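Local coordinates for protein KP700603 (PDB 5KVK) that is of unknown function but belongs to the competence-damaged protein (CinA) superfamily, whose name recalls a link to bacterial competence, at residues I104-S109 with F128-R133; A123-F128 with R140-G145. All blocks are in the same frame, centred on the assembly; numbering follows the deposited sequence.

Contact 1 of 2, residues I104-S109 with F128-R133; sequences IAIAIS and FAWNFR
Ala-105 exchanges two backbone hydrogen bonds with Asn-131, and Ala-107 two with Ala-129, and these four bonds zip strands 104-109 and 128-132 into an antiparallel pair whose axes come within 4.6 Å at 167°. From Ala-105 N to Asn-131 O the bond measures 2.8 Å; from Ala-129 N to Ala-107 O it is 2.9 Å and nearly straight at the hydrogen, 164°. The non-hydrogen-bonded pairs alternate with these, Ile-106 with Trp-130 between them and one at each end, and CA-H...O contacts help there, as from Ile-106 CA to Ala-129 O at 3.2 Å.

Those pairs set three isoleucines beside three aromatic residues on one face. In every isoleucine the CG1 branch stands beside the backbone N, which brings it to the neighbouring ring: Ile-104 CG1 lies 3.6 Å from Phe-132 CD1, and Ile-106 CG1 is equally close to Trp-130 CD1, with Ile-106 CD1 following onto the same atom. Ile-108 runs alongside Phe-128, pointing the same way, and its CG1 meets Phe-128 CD2 at 3.7 Å. Branched at CB, isoleucine suits the extended backbone and gives each ring an apolar neighbour. The other face carries Ala-105, Ala-107, Ala-129 and Asn-131, mostly small residues over which a helix can come close. Ala-105 CB and Asn-131 CB are 4.2 Å apart, and the amide leads away to bond Gly-134 N through OD1 and Ser-93 OG through ND2.

Helix 147-165 covers the aromatic face, where Trp-130 NE1 bonds the carbonyl of Ala-158 and Phe-128 meets Phe-157 edge-to-face. Helix 86-100 packs on the alanine face, so the pair sits inside an alpha-beta-alpha sandwich, with strand 30-34 bonded beyond 104-110 and strand 135-142 beyond 125-132.

Contact 2 of 2, residues A123-F128 with R140-G145; sequences AGTVWF and RMRFTG
Arg-140 lays its aliphatic chain over one face of the Trp-127 indole. Its CB stands 3.7 Å from the centroid of the six-membered ring and 12° off the normal, a CH-pi contact. CG, carried out anti to the backbone N, moves over the same face towards the pyrrole side, 3.6 Å from Trp-127 NE1. CD comes still nearer to that nitrogen, at 3.5 Å, and lies beside Thr-125 CG2. There the chain bends (chi3 67°), and the guanidinium ends with its plane 66° from the indole, so it is the methylenes, not the guanidinium, that lie on the ring. A long chain with a charged tip suits this exposed site, because its methylenes cover one ring face while the charged end can stay at the surface.

The two segments belong to the beta hairpin of strands 125-132 and 135-142, whose open end they form. Val-126 and Met-141 exchange both backbone bonds there, that from Met-141 N to Val-126 O being nearly straight. One further bond, Phe-143 N to Gly-124 O at 2.8 Å, arrives well above the carbonyl plane. Gly-124 has a positive phi, a conformation glycine adopts easily, and its CA lies against Phe-143 O.

On the face of Val-126 and Met-141, the Phe-143 ring turns its edge to Val-126, with CD1 3.9 Å from Val-126 CG2. Phe-143 CE1 lies equally far from Phe-128 CZ, rim against rim, while Met-141 CG touches Phe-128 CE1.

In the fold
Strand 125-132 serves both contacts, pairing on one side with strand 104-110 in contact 1 and on the other with strand 135-142, outermost within this chain, in contact 2. Contact 1 lies deep in the chain and is almost wholly apolar between its side chains; contact 2, about 16 Å away between centres, is partly buried and mixes aromatic packing with arginines at the surface. Phe-128 belongs to both, carrying the apolar layer beneath helix 147-165 from one pair of strands to the next. Where the contacts meet, Ser-109 O lies 2.7 Å from Trp-127 N, a probable hydrogen bond, and Ile-108 CG2 packs on Val-126 CG1.

Contact 1 of 2, residues I104-S109 with F128-R133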
ATOM      1  N   ILE A 104      -8.568  -0.302  14.734  1.00 23.85           N
ATOM      2  CA  ILE A 104      -7.570  -1.374  14.776  1.00 25.45           C
ATOM      3  C   ILE A 104      -6.507  -1.106  13.752  1.00 23.56           C
ATOM      4  O   ILE A 104      -6.823  -0.814  12.584  1.00 23.24           O
ATOM      5  CB  ILE A 104      -8.219  -2.751  14.504  1.00 28.12           C
ATOM      6  CG1 ILE A 104      -9.331  -3.011  15.459  1.00 29.87           C
ATOM      7  CG2 ILE A 104      -7.158  -3.903  14.435  1.00 29.93           C
ATOM      8  CD1 ILE A 104     -10.267  -4.126  14.925  1.00 28.95           C
ATOM      9  N   ALA A 105      -5.233  -1.269  14.140  1.00 24.46           N
ATOM     10  CA  ALA A 105      -4.130  -1.208  13.158  1.00 20.39           C
ATOM     11  C   ALA A 105      -3.386  -2.521  13.141  1.00 23.24           C
ATOM     12  O   ALA A 105      -3.094  -3.082  14.202  1.00 24.63           O
ATOM     13  CB  ALA A 105      -3.123  -0.095  13.466  1.00 22.79           C
ATOM     14  N   ILE A 106      -3.049  -2.993  11.936  1.00 20.70           N
ATOM     15  CA  ILE A 106      -2.120  -4.114  11.789  1.00 20.45           C
ATOM     16  C   ILE A 106      -0.823  -3.585  11.220  1.00 19.15           C
ATOM     17  O   ILE A 106      -0.838  -2.822  10.238  1.00 21.20           O
ATOM     18  CB  ILE A 106      -2.682  -5.199  10.862  1.00 23.49           C
ATOM     19  CG1 ILE A 106      -3.835  -5.882  11.576  1.00 26.19           C
ATOM     20  CG2 ILE A 106      -1.581  -6.173  10.479  1.00 25.31           C
ATOM     21  CD1 ILE A 106      -4.525  -6.878  10.628  1.00 29.24           C
ATOM     22  N   ALA A 107       0.326  -3.952  11.871  1.00 19.69           N
ATOM     23  CA  ALA A 107       1.632  -3.603  11.302  1.00 19.71           C
ATOM     24  C   ALA A 107       2.381  -4.908  11.068  1.00 20.84           C
ATOM     25  O   ALA A 107       2.340  -5.819  11.899  1.00 21.37           O
ATOM     26  CB  ALA A 107       2.468  -2.669  12.237  1.00 21.83           C
ATOM     27  N   ILE A 108       3.080  -5.007   9.933  1.00 22.14           N
ATOM     28  CA  ILE A 108       3.831  -6.209   9.622  1.00 23.05           C
ATOM     29  C   ILE A 108       5.236  -5.753   9.206  1.00 21.28           C
ATOM     30  O   ILE A 108       5.361  -4.919   8.305  1.00 24.87           O
ATOM     31  CB  ILE A 108       3.195  -6.980   8.468  1.00 25.41           C
ATOM     32  CG1 ILE A 108       1.721  -7.329   8.755  1.00 23.57           C
ATOM     33  CG2 ILE A 108       4.100  -8.218   8.060  1.00 27.00           C
ATOM     34  CD1 ILE A 108       1.046  -8.112   7.541  1.00 25.26           C
ATOM     35  N   SER A 109       6.260  -6.326   9.829  1.00 20.94           N
ATOM     36  CA  SER A 109       7.639  -6.014   9.476  1.00 23.41           C
ATOM     37  C   SER A 109       8.451  -7.288   9.522  1.00 24.37           C
ATOM     38  O   SER A 109       8.434  -7.990  10.550  1.00 24.99           O
ATOM     39  CB  SER A 109       8.241  -4.963  10.455  1.00 25.52           C
ATOM     40  OG  SER A 109       9.528  -4.607   9.965  1.00 26.63           O
ATOM     41  N   PHE A 128       4.495  -9.177  13.715  1.00 22.07           N
ATOM     42  CA  PHE A 128       3.162  -8.625  13.569  1.00 23.96           C
ATOM     43  C   PHE A 128       2.765  -7.862  14.825  1.00 21.90           C
ATOM     44  O   PHE A 128       3.087  -8.273  15.952  1.00 24.19           O
ATOM     45  CB  PHE A 128       2.139  -9.733  13.370  1.00 21.67           C
ATOM     46  CG  PHE A 128       2.384 -10.591  12.157  1.00 21.23           C
ATOM     47  CD1 PHE A 128       3.330 -11.640  12.192  1.00 26.35           C
ATOM     48  CD2 PHE A 128       1.674 -10.341  10.987  1.00 22.73           C
ATOM     49  CE1 PHE A 128       3.541 -12.431  11.038  1.00 27.64           C
ATOM     50  CE2 PHE A 128       1.886 -11.122   9.847  1.00 24.98           C
ATOM     51  CZ  PHE A 128       2.823 -12.148   9.881  1.00 26.09           C
ATOM     52  N   ALA A 129       2.012  -6.797  14.624  1.00 20.45           N
ATOM     53  CA  ALA A 129       1.261  -6.191  15.730  1.00 23.71           C
ATOM     54  C   ALA A 129      -0.180  -5.977  15.302  1.00 22.93           C
ATOM     55  O   ALA A 129      -0.462  -5.560  14.157  1.00 19.92           O
ATOM     56  CB  ALA A 129       1.911  -4.878  16.142  1.00 23.66           C
ATOM     57  N   TRP A 130      -1.094  -6.206  16.241  1.00 22.33           N
ATOM     58  CA  TRP A 130      -2.499  -5.879  16.102  1.00 20.39           C
ATOM     59  C   TRP A 130      -2.800  -4.925  17.242  1.00 24.58           C
ATOM     60  O   TRP A 130      -2.646  -5.285  18.408  1.00 26.47           O
ATOM     61  CB  TRP A 130      -3.376  -7.141  16.210  1.00 21.57           C
ATOM     62  CG  TRP A 130      -3.100  -8.237  15.220  1.00 23.13           C
ATOM     63  CD1 TRP A 130      -3.778  -8.503  14.026  1.00 26.16           C
ATOM     64  CD2 TRP A 130      -2.076  -9.216  15.321  1.00 24.68           C
ATOM     65  NE1 TRP A 130      -3.202  -9.616  13.395  1.00 24.43           N
ATOM     66  CE2 TRP A 130      -2.158 -10.050  14.164  1.00 26.46           C
ATOM     67  CE3 TRP A 130      -1.083  -9.488  16.288  1.00 24.63           C
ATOM     68  CZ2 TRP A 130      -1.290 -11.116  13.953  1.00 23.31           C
ATOM     69  CZ3 TRP A 130      -0.232 -10.553  16.097  1.00 25.62           C
ATOM     70  CH2 TRP A 130      -0.362 -11.385  14.952  1.00 25.43           C
ATOM     71  N   ASN A 131      -3.189  -3.720  16.906  1.00 22.59           N
ATOM     72  CA  ASN A 131      -3.321  -2.629  17.865  1.00 23.82           C
ATOM     73  C   ASN A 131      -4.796  -2.263  17.885  1.00 24.34           C
ATOM     74  O   ASN A 131      -5.294  -1.637  16.949  1.00 23.22           O
ATOM     75  CB  ASN A 131      -2.445  -1.451  17.417  1.00 24.62           C
ATOM     76  CG  ASN A 131      -2.481  -0.284  18.392  1.00 24.93           C
ATOM     77  OD1 ASN A 131      -3.453  -0.158  19.154  1.00 25.76           O
ATOM     78  ND2 ASN A 131      -1.446   0.595  18.387  1.00 25.87           N
ATOM     79  N   PHE A 132      -5.505  -2.623  18.943  1.00 22.74           N
ATOM     80  CA  PHE A 132      -6.905  -2.210  19.087  1.00 24.87           C
ATOM     81  C   PHE A 132      -6.983  -1.003  20.021  1.00 26.74           C
ATOM     82  O   PHE A 132      -6.807  -1.116  21.249  1.00 28.33           O
ATOM     83  CB  PHE A 132      -7.739  -3.365  19.618  1.00 28.08           C
ATOM     84  CG  PHE A 132      -9.160  -3.020  19.927  1.00 25.49           C
ATOM     85  CD1 PHE A 132      -9.998  -2.410  18.962  1.00 29.82           C
ATOM     86  CD2 PHE A 132      -9.711  -3.341  21.157  1.00 31.02           C
ATOM     87  CE1 PHE A 132     -11.309  -2.108  19.214  1.00 35.92           C
ATOM     88  CE2 PHE A 132     -11.033  -3.073  21.412  1.00 32.59           C
ATOM     89  CZ  PHE A 132     -11.849  -2.435  20.436  1.00 34.52           C
ATOM     90  N   ARG A 133      -7.255   0.163  19.446  1.00 23.75           N
ATOM     91  CA  ARG A 133      -7.408   1.384  20.239  1.00 24.08           C
ATOM     92  C   ARG A 133      -6.314   1.575  21.298  1.00 26.87           C
ATOM     93  O   ARG A 133      -6.603   2.050  22.422  1.00 27.23           O
ATOM     94  CB  ARG A 133      -8.789   1.402  20.938  1.00 26.48           C
ATOM     95  CG  ARG A 133      -9.895   1.366  19.952  1.00 24.54           C
ATOM     96  CD  ARG A 133     -11.273   1.572  20.573  1.00 28.97           C
ATOM     97  NE  ARG A 133     -12.216   1.661  19.469  1.00 32.47           N
ATOM     98  CZ  ARG A 133     -13.478   1.309  19.494  1.00 36.91           C
ATOM     99  NH1 ARG A 133     -14.013   0.836  20.599  1.00 31.32           N
ATOM    100  NH2 ARG A 133     -14.222   1.448  18.388  1.00 41.21           N
TER

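Contact 2 of 2, residues A123-F128 with R140-G145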
ATOM      1  N   ALA A 123      15.654 -15.445   6.693  1.00 34.20           N
ATOM      2  CA  ALA A 123      14.611 -15.136   5.731  1.00 33.76           C
ATOM      3  C   ALA A 123      13.328 -15.832   6.165  1.00 33.17           C
ATOM      4  O   ALA A 123      13.361 -16.956   6.685  1.00 35.26           O
ATOM      5  CB  ALA A 123      15.023 -15.582   4.315  1.00 35.56           C
ATOM      6  N   GLY A 124      12.216 -15.138   5.977  1.00 26.95           N
ATOM      7  CA  GLY A 124      10.898 -15.618   6.417  1.00 26.91           C
ATOM      8  C   GLY A 124      10.471 -15.174   7.796  1.00 29.89           C
ATOM      9  O   GLY A 124       9.300 -15.353   8.166  1.00 30.36           O
ATOM     10  N   THR A 125      11.357 -14.590   8.571  1.00 27.34           N
ATOM     11  CA  THR A 125      10.953 -14.042   9.853  1.00 29.03           C
ATOM     12  C   THR A 125      10.122 -12.764   9.703  1.00 29.73           C
ATOM     13  O   THR A 125      10.520 -11.802   9.021  1.00 26.63           O
ATOM     14  CB  THR A 125      12.192 -13.765  10.700  1.00 28.61           C
ATOM     15  OG1 THR A 125      12.991 -14.966  10.869  1.00 34.63           O
ATOM     16  CG2 THR A 125      11.783 -13.232  12.080  1.00 29.40           C
ATOM     17  N   VAL A 126       8.973 -12.750  10.358  1.00 26.68           N
ATOM     18  CA  VAL A 126       8.035 -11.640  10.231  1.00 23.49           C
ATOM     19  C   VAL A 126       7.443 -11.334  11.618  1.00 28.60           C
ATOM     20  O   VAL A 126       6.909 -12.225  12.301  1.00 26.23           O
ATOM     21  CB  VAL A 126       6.892 -11.941   9.233  1.00 25.85           C
ATOM     22  CG1 VAL A 126       6.006 -10.757   9.114  1.00 24.06           C
ATOM     23  CG2 VAL A 126       7.364 -12.341   7.808  1.00 26.76           C
ATOM     24  N   TRP A 127       7.502 -10.072  12.026  1.00 25.99           N
ATOM     25  CA  TRP A 127       6.829  -9.595  13.238  1.00 23.47           C
ATOM     26  C   TRP A 127       5.498  -8.947  12.877  1.00 23.63           C
ATOM     27  O   TRP A 127       5.409  -8.222  11.879  1.00 24.68           O
ATOM     28  CB  TRP A 127       7.696  -8.536  13.939  1.00 24.88           C
ATOM     29  CG  TRP A 127       8.616  -9.129  14.979  1.00 28.60           C
ATOM     30  CD1 TRP A 127       9.948  -9.407  14.820  1.00 29.22           C
ATOM     31  CD2 TRP A 127       8.265  -9.526  16.319  1.00 27.95           C
ATOM     32  NE1 TRP A 127      10.468  -9.935  16.014  1.00 31.32           N
ATOM     33  CE2 TRP A 127       9.451 -10.028  16.934  1.00 31.31           C
ATOM     34  CE3 TRP A 127       7.073  -9.499  17.067  1.00 30.09           C
ATOM     35  CZ2 TRP A 127       9.474 -10.485  18.261  1.00 33.59           C
ATOM     36  CZ3 TRP A 127       7.101  -9.974  18.378  1.00 34.68           C
ATOM     37  CH2 TRP A 127       8.291 -10.461  18.960  1.00 35.21           C
ATOM     38  N   PHE A 128       4.495  -9.177  13.715  1.00 22.07           N
ATOM     39  CA  PHE A 128       3.162  -8.625  13.569  1.00 23.96           C
ATOM     40  C   PHE A 128       2.765  -7.862  14.825  1.00 21.90           C
ATOM     41  O   PHE A 128       3.087  -8.273  15.952  1.00 24.19           O
ATOM     42  CB  PHE A 128       2.139  -9.733  13.370  1.00 21.67           C
ATOM     43  CG  PHE A 128       2.384 -10.591  12.157  1.00 21.23           C
ATOM     44  CD1 PHE A 128       3.330 -11.640  12.192  1.00 26.35           C
ATOM     45  CD2 PHE A 128       1.674 -10.341  10.987  1.00 22.73           C
ATOM     46  CE1 PHE A 128       3.541 -12.431  11.038  1.00 27.64           C
ATOM     47  CE2 PHE A 128       1.886 -11.122   9.847  1.00 24.98           C
ATOM     48  CZ  PHE A 128       2.823 -12.148   9.881  1.00 26.09           C
ATOM     49  N   ARG A 140       5.808 -13.028  16.670  1.00 29.78           N
ATOM     50  CA  ARG A 140       6.822 -13.362  15.666  1.00 27.26           C
ATOM     51  C   ARG A 140       6.483 -14.688  15.005  1.00 27.08           C
ATOM     52  O   ARG A 140       6.185 -15.681  15.693  1.00 31.44           O
ATOM     53  CB  ARG A 140       8.226 -13.443  16.265  1.00 33.23           C
ATOM     54  CG  ARG A 140       9.324 -13.282  15.172  1.00 33.53           C
ATOM     55  CD  ARG A 140      10.667 -13.432  15.801  1.00 44.58           C
ATOM     56  NE  ARG A 140      10.814 -14.805  16.249  1.00 56.25           N
ATOM     57  CZ  ARG A 140      11.887 -15.272  16.867  1.00 71.73           C
ATOM     58  NH1 ARG A 140      12.896 -14.456  17.148  1.00 73.97           N
ATOM     59  NH2 ARG A 140      11.932 -16.544  17.241  1.00 77.75           N
ATOM     60  N   MET A 141       6.620 -14.720  13.681  1.00 28.08           N
ATOM     61  CA  MET A 141       6.532 -15.962  12.919  1.00 27.84           C
ATOM     62  C   MET A 141       7.783 -16.123  12.062  1.00 29.97           C
ATOM     63  O   MET A 141       8.490 -15.158  11.783  1.00 29.61           O
ATOM     64  CB  MET A 141       5.273 -15.994  12.036  1.00 26.71           C
ATOM     65  CG  MET A 141       3.971 -15.802  12.848  1.00 28.98           C
ATOM     66  SD  MET A 141       3.591 -17.201  13.847  1.00 34.84           S
ATOM     67  CE  MET A 141       3.091 -18.467  12.667  1.00 37.37           C
ATOM     68  N   ARG A 142       8.067 -17.361  11.654  1.00 31.02           N
ATOM     69  CA  ARG A 142       9.128 -17.611  10.665  1.00 30.26           C
ATOM     70  C   ARG A 142       8.542 -18.503   9.584  1.00 31.19           C
ATOM     71  O   ARG A 142       8.456 -19.703   9.782  1.00 37.85           O
ATOM     72  CB  ARG A 142      10.359 -18.251  11.302  1.00 36.03           C
ATOM     73  CG  ARG A 142      11.615 -18.132  10.446  1.00 45.42           C
ATOM     74  CD  ARG A 142      11.974 -19.403   9.764  1.00 57.46           C
ATOM     75  NE  ARG A 142      13.375 -19.350   9.355  1.00 65.99           N
ATOM     76  CZ  ARG A 142      14.077 -20.399   8.927  1.00 74.69           C
ATOM     77  NH1 ARG A 142      13.497 -21.593   8.821  1.00 75.85           N
ATOM     78  NH2 ARG A 142      15.355 -20.252   8.586  1.00 77.27           N
ATOM     79  N   PHE A 143       8.155 -17.932   8.437  1.00 27.30           N
ATOM     80  CA  PHE A 143       7.509 -18.727   7.414  1.00 29.80           C
ATOM     81  C   PHE A 143       8.537 -19.399   6.530  1.00 30.60           C
ATOM     82  O   PHE A 143       9.652 -18.895   6.338  1.00 31.78           O
ATOM     83  CB  PHE A 143       6.601 -17.852   6.568  1.00 30.83           C
ATOM     84  CG  PHE A 143       5.565 -17.163   7.368  1.00 30.71           C
ATOM     85  CD1 PHE A 143       5.687 -15.810   7.707  1.00 27.26           C
ATOM     86  CD2 PHE A 143       4.456 -17.858   7.805  1.00 29.16           C
ATOM     87  CE1 PHE A 143       4.703 -15.196   8.466  1.00 26.54           C
ATOM     88  CE2 PHE A 143       3.456 -17.218   8.590  1.00 29.33           C
ATOM     89  CZ  PHE A 143       3.580 -15.880   8.904  1.00 29.40           C
ATOM     90  N   THR A 144       8.146 -20.529   5.974  1.00 28.92           N
ATOM     91  CA  THR A 144       8.963 -21.299   5.049  0.50 32.17           C
ATOM     92  C   THR A 144       8.474 -21.003   3.626  1.00 33.52           C
ATOM     93  O   THR A 144       7.325 -20.624   3.421  1.00 33.63           O
ATOM     94  CB  THR A 144       8.870 -22.793   5.401  0.50 36.53           C
ATOM     95  OG1 THR A 144       9.184 -22.973   6.800  0.50 31.12           O
ATOM     96  CG2 THR A 144       9.812 -23.605   4.585  0.50 44.87           C
ATOM     97  N   GLY A 145       9.350 -21.161   2.647  1.00 41.59           N
ATOM     98  CA  GLY A 145       8.964 -20.923   1.262  1.00 42.20           C
ATOM     99  C   GLY A 145       9.700 -19.741   0.629  1.00 36.45           C
ATOM    100  O   GLY A 145      10.442 -19.004   1.277  1.00 34.67           O
TER